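Local coordinates for HIT domain-containing protein (Leishmania major, PDB 3KSV) that is of unknown function but binds zinc and, as a member of the histidine triad family, probably acts as a nucleotide hydrolase or transferase, at residues D138-R141 and Y142-I146; V128-A131 and S132-A136. One frame throughout, in Å; residues are numbered along the deposited sequence.

Interaction 1 (D138-R141 and Y142-I146)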
loop_
_atom_site.group_PDB
_atom_site.type_symbol
_atom_site.label_atom_id
_atom_site.label_comp_id
_atom_site.label_asym_id
_atom_site.label_seq_id
_atom_site.Cartn_x
_atom_site.Cartn_y
_atom_site.Cartn_z
ATOM N N ASP A 138 -3.403 3.383 -21.949
ATOM C CA ASP A 138 -2.823 3.480 -20.611
ATOM C C ASP A 138 -1.764 2.400 -20.391
ATOM O O ASP A 138 -0.747 2.670 -19.779
ATOM C CB ASP A 138 -3.895 3.380 -19.514
ATOM C CG ASP A 138 -4.950 4.483 -19.606
ATOM O OD1 ASP A 138 -4.736 5.496 -20.324
ATOM O OD2 ASP A 138 -6.012 4.324 -18.960
ATOM N N ALA A 139 -1.995 1.181 -20.888
ATOM C CA ALA A 139 -1.049 0.080 -20.655
ATOM C C ALA A 139 0.268 0.359 -21.348
ATOM O O ALA A 139 1.329 0.078 -20.802
ATOM C CB ALA A 139 -1.630 -1.247 -21.133
ATOM N N LYS A 140 0.191 0.918 -22.561
ATOM C CA LYS A 140 1.374 1.281 -23.323
ATOM C C LYS A 140 2.175 2.389 -22.641
ATOM O O LYS A 140 3.393 2.284 -22.495
ATOM C CB LYS A 140 0.991 1.750 -24.728
ATOM C CG LYS A 140 2.190 2.167 -25.591
ATOM C CD LYS A 140 1.746 2.623 -26.997
ATOM C CE LYS A 140 2.918 3.118 -27.857
ATOM N NZ LYS A 140 2.426 3.965 -28.990
ATOM N N ARG A 141 1.486 3.459 -22.263
ATOM C CA ARG A 141 2.133 4.615 -21.609
ATOM C C ARG A 141 2.811 4.177 -20.301
ATOM O O ARG A 141 3.981 4.449 -20.063
ATOM C CB ARG A 141 1.097 5.709 -21.329
ATOM C CG ARG A 141 1.635 6.895 -20.487
ATOM C CD ARG A 141 0.781 8.144 -20.652
ATOM N NE ARG A 141 -0.531 8.031 -20.011
ATOM C CZ ARG A 141 -0.770 8.181 -18.712
ATOM N NH1 ARG A 141 0.229 8.406 -17.831
ATOM N NH2 ARG A 141 -2.024 8.074 -18.269
ATOM N N TYR A 142 2.069 3.473 -19.469
ATOM C CA TYR A 142 2.605 2.962 -18.212
ATOM C C TYR A 142 3.803 2.012 -18.397
ATOM O O TYR A 142 4.806 2.132 -17.690
ATOM C CB TYR A 142 1.508 2.221 -17.452
ATOM C CG TYR A 142 0.462 3.069 -16.755
ATOM C CD1 TYR A 142 0.468 4.468 -16.812
ATOM C CD2 TYR A 142 -0.541 2.450 -16.031
ATOM C CE1 TYR A 142 -0.499 5.205 -16.152
ATOM C CE2 TYR A 142 -1.504 3.174 -15.367
ATOM C CZ TYR A 142 -1.486 4.540 -15.434
ATOM O OH TYR A 142 -2.467 5.209 -14.773
ATOM N N SER A 143 3.711 1.048 -19.313
ATOM C CA SER A 143 4.800 0.083 -19.454
ATOM C C SER A 143 6.075 0.714 -19.993
ATOM O O SER A 143 7.186 0.366 -19.564
ATOM C CB SER A 143 4.399 -1.084 -20.337
ATOM O OG SER A 143 4.399 -0.712 -21.670
ATOM N N GLU A 144 5.917 1.645 -20.925
ATOM C CA GLU A 144 7.054 2.413 -21.425
ATOM C C GLU A 144 7.664 3.285 -20.319
ATOM O O GLU A 144 8.894 3.368 -20.222
ATOM C CB GLU A 144 6.655 3.258 -22.638
ATOM C CG GLU A 144 6.421 2.405 -23.911
ATOM C CD GLU A 144 5.994 3.215 -25.147
ATOM O OE1 GLU A 144 5.951 4.473 -25.067
ATOM O OE2 GLU A 144 5.702 2.578 -26.200
ATOM N N ALA A 145 6.824 3.919 -19.494
ATOM C CA ALA A 145 7.310 4.706 -18.348
ATOM C C ALA A 145 8.083 3.842 -17.378
ATOM O O ALA A 145 9.116 4.245 -16.880
ATOM C CB ALA A 145 6.175 5.368 -17.629
ATOM N N ILE A 146 7.578 2.650 -17.106
ATOM C CA ILE A 146 8.232 1.737 -16.179
ATOM C C ILE A 146 9.501 1.153 -16.789
ATOM O O ILE A 146 10.509 1.007 -16.089
ATOM C CB ILE A 146 7.271 0.610 -15.713
ATOM C CG1 ILE A 146 6.128 1.200 -14.873
ATOM C CG2 ILE A 146 8.014 -0.466 -14.938
ATOM C CD1 ILE A 146 4.881 0.308 -14.786
#
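The phenol ring of Tyr142 lies over one face of the Arg141 guanidinium, with the two planes nearly perpendicular at 82°. Tyr142 CD1 sits 4.0 Å above the plane of that guanidinium, offset toward its rim, and the nearest pair is Arg141 NH1 to Tyr142 CE1 at 3.7 Å. Relative to the ring, NH1 comes in at the edge, near the ring plane, so the cation faces the C-H rim and not the pi cloud. A bend at chi3 (71°) turns the guanidinium of Arg141 back over its neighbour.

The carbonyl of Asp138 reaches the other end of the tyrosine: its O lies obliquely to the ring, 3.3 Å from Tyr142 CG, while accepting the backbone N-H of Tyr142. That bond and its successors, Ser143 to Ala139, Glu144 to Lys140 and Ala145 to Arg141, are the i to i+4 bonds of an alpha helix, here the long C-terminal helix 132-147. With chi1 at 76°, the Ser143 hydroxyl folds back along the helix, and Ser143 OG lies 3.3 Å from Ala139 O and 3.3 Å from Lys140 O.

On an exposed flank, Lys140 and Glu144 run side by side one turn apart. Glu144 OE2 rests against the lysine methylenes, 3.3 Å from Lys140 CE, whereas Lys140 NZ remains 4.5 Å from OE2: opposite charges that probably attract, though beyond salt-bridge distance. Long, flexible charged chains suit this exposed position. The buried flank is different, for it meets the second subunit: Asp138 OD2 forms a salt bridge with Arg45 of that subunit, and Tyr142 OH hydrogen-bonds to the carbonyl of its Gly46. Tyr142 also packs on Met48 of the second subunit, and Ile146 rests on its Val28.

Interaction 2 (V128-A131 and S132-A136); sequences VKVA and SDELA
The carbonyl O of Ala131 accepts the backbone N-H of Leu135 over 3.0 Å, the first i to i+4 bond of helix 132-147. Ala131 is therefore the N-cap residue, the last before the helix; its methyl has no acceptor, so the N-cap role is carried by its backbone. A bond in the reverse sense supplements the cap: the backbone N of Ala131 donates to Glu134 OE1 at 3.2 Å, almost straight at 176°, with the donor above the carboxylate plane, 45° out of it. This glutamate, three residues after the N-cap, makes the bond back to the N-cap N-H found in a capping box, but the box is incomplete because the N-cap is alanine. The carboxylate charge probably interacts favourably with the helix N terminus.

Glu134 can reach back because its CG stands anti to the carbonyl carbon (chi1 -66°) and the chain beyond is extended. Its other oxygen, OE2, makes a long, weak ion pair with Arg45 of the second subunit.

Val130, just before the cap, adds an apolar contact. One branch, CG1, does the touching, lying across Glu134 with Glu134 CB at 3.5 Å, and a branched aliphatic residue suits a place that also packs on Pro42 of the second subunit. Leu135, one turn into the helix, also meets this methyl, Leu135 CG lying 4.1 Å from Val130 CG1.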
loop_
_atom_site.group_PDB
_atom_site.type_symbol
_atom_site.label_atom_id
_atom_site.label_comp_id
_atom_site.label_asym_id
_atom_site.label_seq_id
_atom_site.Cartn_x
_atom_site.Cartn_y
_atom_site.Cartn_z
ATOM N N VAL A 128 -16.119 2.732 -12.664
ATOM C CA VAL A 128 -16.480 3.445 -13.886
ATOM C C VAL A 128 -16.161 2.572 -15.102
ATOM O O VAL A 128 -15.363 1.641 -15.020
ATOM C CB VAL A 128 -15.733 4.792 -13.978
ATOM C CG1 VAL A 128 -16.106 5.675 -12.797
ATOM C CG2 VAL A 128 -14.239 4.583 -14.009
ATOM N N LYS A 129 -16.805 2.850 -16.231
ATOM C CA LYS A 129 -16.524 2.102 -17.454
ATOM C C LYS A 129 -15.275 2.686 -18.111
ATOM O O LYS A 129 -15.136 3.912 -18.234
ATOM C CB LYS A 129 -17.723 2.145 -18.422
ATOM N N VAL A 130 -14.348 1.815 -18.500
ATOM C CA VAL A 130 -13.269 2.211 -19.406
ATOM C C VAL A 130 -13.290 1.285 -20.646
ATOM O O VAL A 130 -13.582 0.082 -20.549
ATOM C CB VAL A 130 -11.859 2.253 -18.709
ATOM C CG1 VAL A 130 -10.773 2.597 -19.711
ATOM C CG2 VAL A 130 -11.831 3.290 -17.576
ATOM N N ALA A 131 -12.981 1.868 -21.803
ATOM C CA ALA A 131 -13.030 1.167 -23.071
ATOM C C ALA A 131 -11.750 0.371 -23.283
ATOM O O ALA A 131 -10.727 0.683 -22.690
ATOM C CB ALA A 131 -13.223 2.183 -24.189
ATOM N N SER A 132 -11.813 -0.637 -24.152
ATOM C CA SER A 132 -10.639 -1.426 -24.518
ATOM C C SER A 132 -9.538 -0.553 -25.107
ATOM O O SER A 132 -8.365 -0.698 -24.739
ATOM C CB SER A 132 -11.005 -2.549 -25.506
ATOM O OG SER A 132 -11.247 -2.060 -26.819
ATOM N N ASP A 133 -9.903 0.355 -26.010
ATOM C CA ASP A 133 -8.915 1.289 -26.601
ATOM C C ASP A 133 -8.184 2.148 -25.537
ATOM O O ASP A 133 -6.973 2.338 -25.607
ATOM C CB ASP A 133 -9.533 2.169 -27.712
ATOM C CG ASP A 133 -10.650 3.094 -27.211
ATOM O OD1 ASP A 133 -11.238 2.830 -26.145
ATOM O OD2 ASP A 133 -10.956 4.092 -27.904
ATOM N N GLU A 134 -8.920 2.624 -24.544
ATOM C CA GLU A 134 -8.339 3.419 -23.455
ATOM C C GLU A 134 -7.407 2.599 -22.564
ATOM O O GLU A 134 -6.372 3.090 -22.115
ATOM C CB GLU A 134 -9.454 4.056 -22.623
ATOM C CG GLU A 134 -10.256 5.095 -23.400
ATOM C CD GLU A 134 -11.502 5.571 -22.672
ATOM O OE1 GLU A 134 -11.967 4.910 -21.709
ATOM O OE2 GLU A 134 -12.042 6.616 -23.103
ATOM N N LEU A 135 -7.779 1.348 -22.301
ATOM C CA LEU A 135 -6.956 0.446 -21.518
ATOM C C LEU A 135 -5.636 0.174 -22.214
ATOM O O LEU A 135 -4.614 0.031 -21.547
ATOM C CB LEU A 135 -7.674 -0.894 -21.298
ATOM C CG LEU A 135 -8.755 -0.927 -20.226
ATOM C CD1 LEU A 135 -9.422 -2.315 -20.226
ATOM C CD2 LEU A 135 -8.173 -0.587 -18.854
ATOM N N ALA A 136 -5.661 0.058 -23.539
ATOM C CA ALA A 136 -4.447 -0.264 -24.286
ATOM C C ALA A 136 -3.474 0.923 -24.266
ATOM O O ALA A 136 -2.259 0.773 -24.122
ATOM C CB ALA A 136 -4.809 -0.629 -25.726
#

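Following the chain from its N terminus, the five-stranded antiparallel sheet and the zinc ligands, interspersed along the sequence, both precede the short strand 122-124, after which a loop enters interaction 2. There the loop turns into helix 132-147, and the contact closes the first turn of that helix. Interaction 1 follows farther along, its centre about 14 Å from that of interaction 2, as a run of overlapping helical turns. The two are in series: neither nests within the other nor crosses it, and no long loop is closed. Both touch the second subunit, whose Arg45 forms a salt bridge with Asp138 in interaction 1 and a long, weak ion pair with Glu134 in interaction 2.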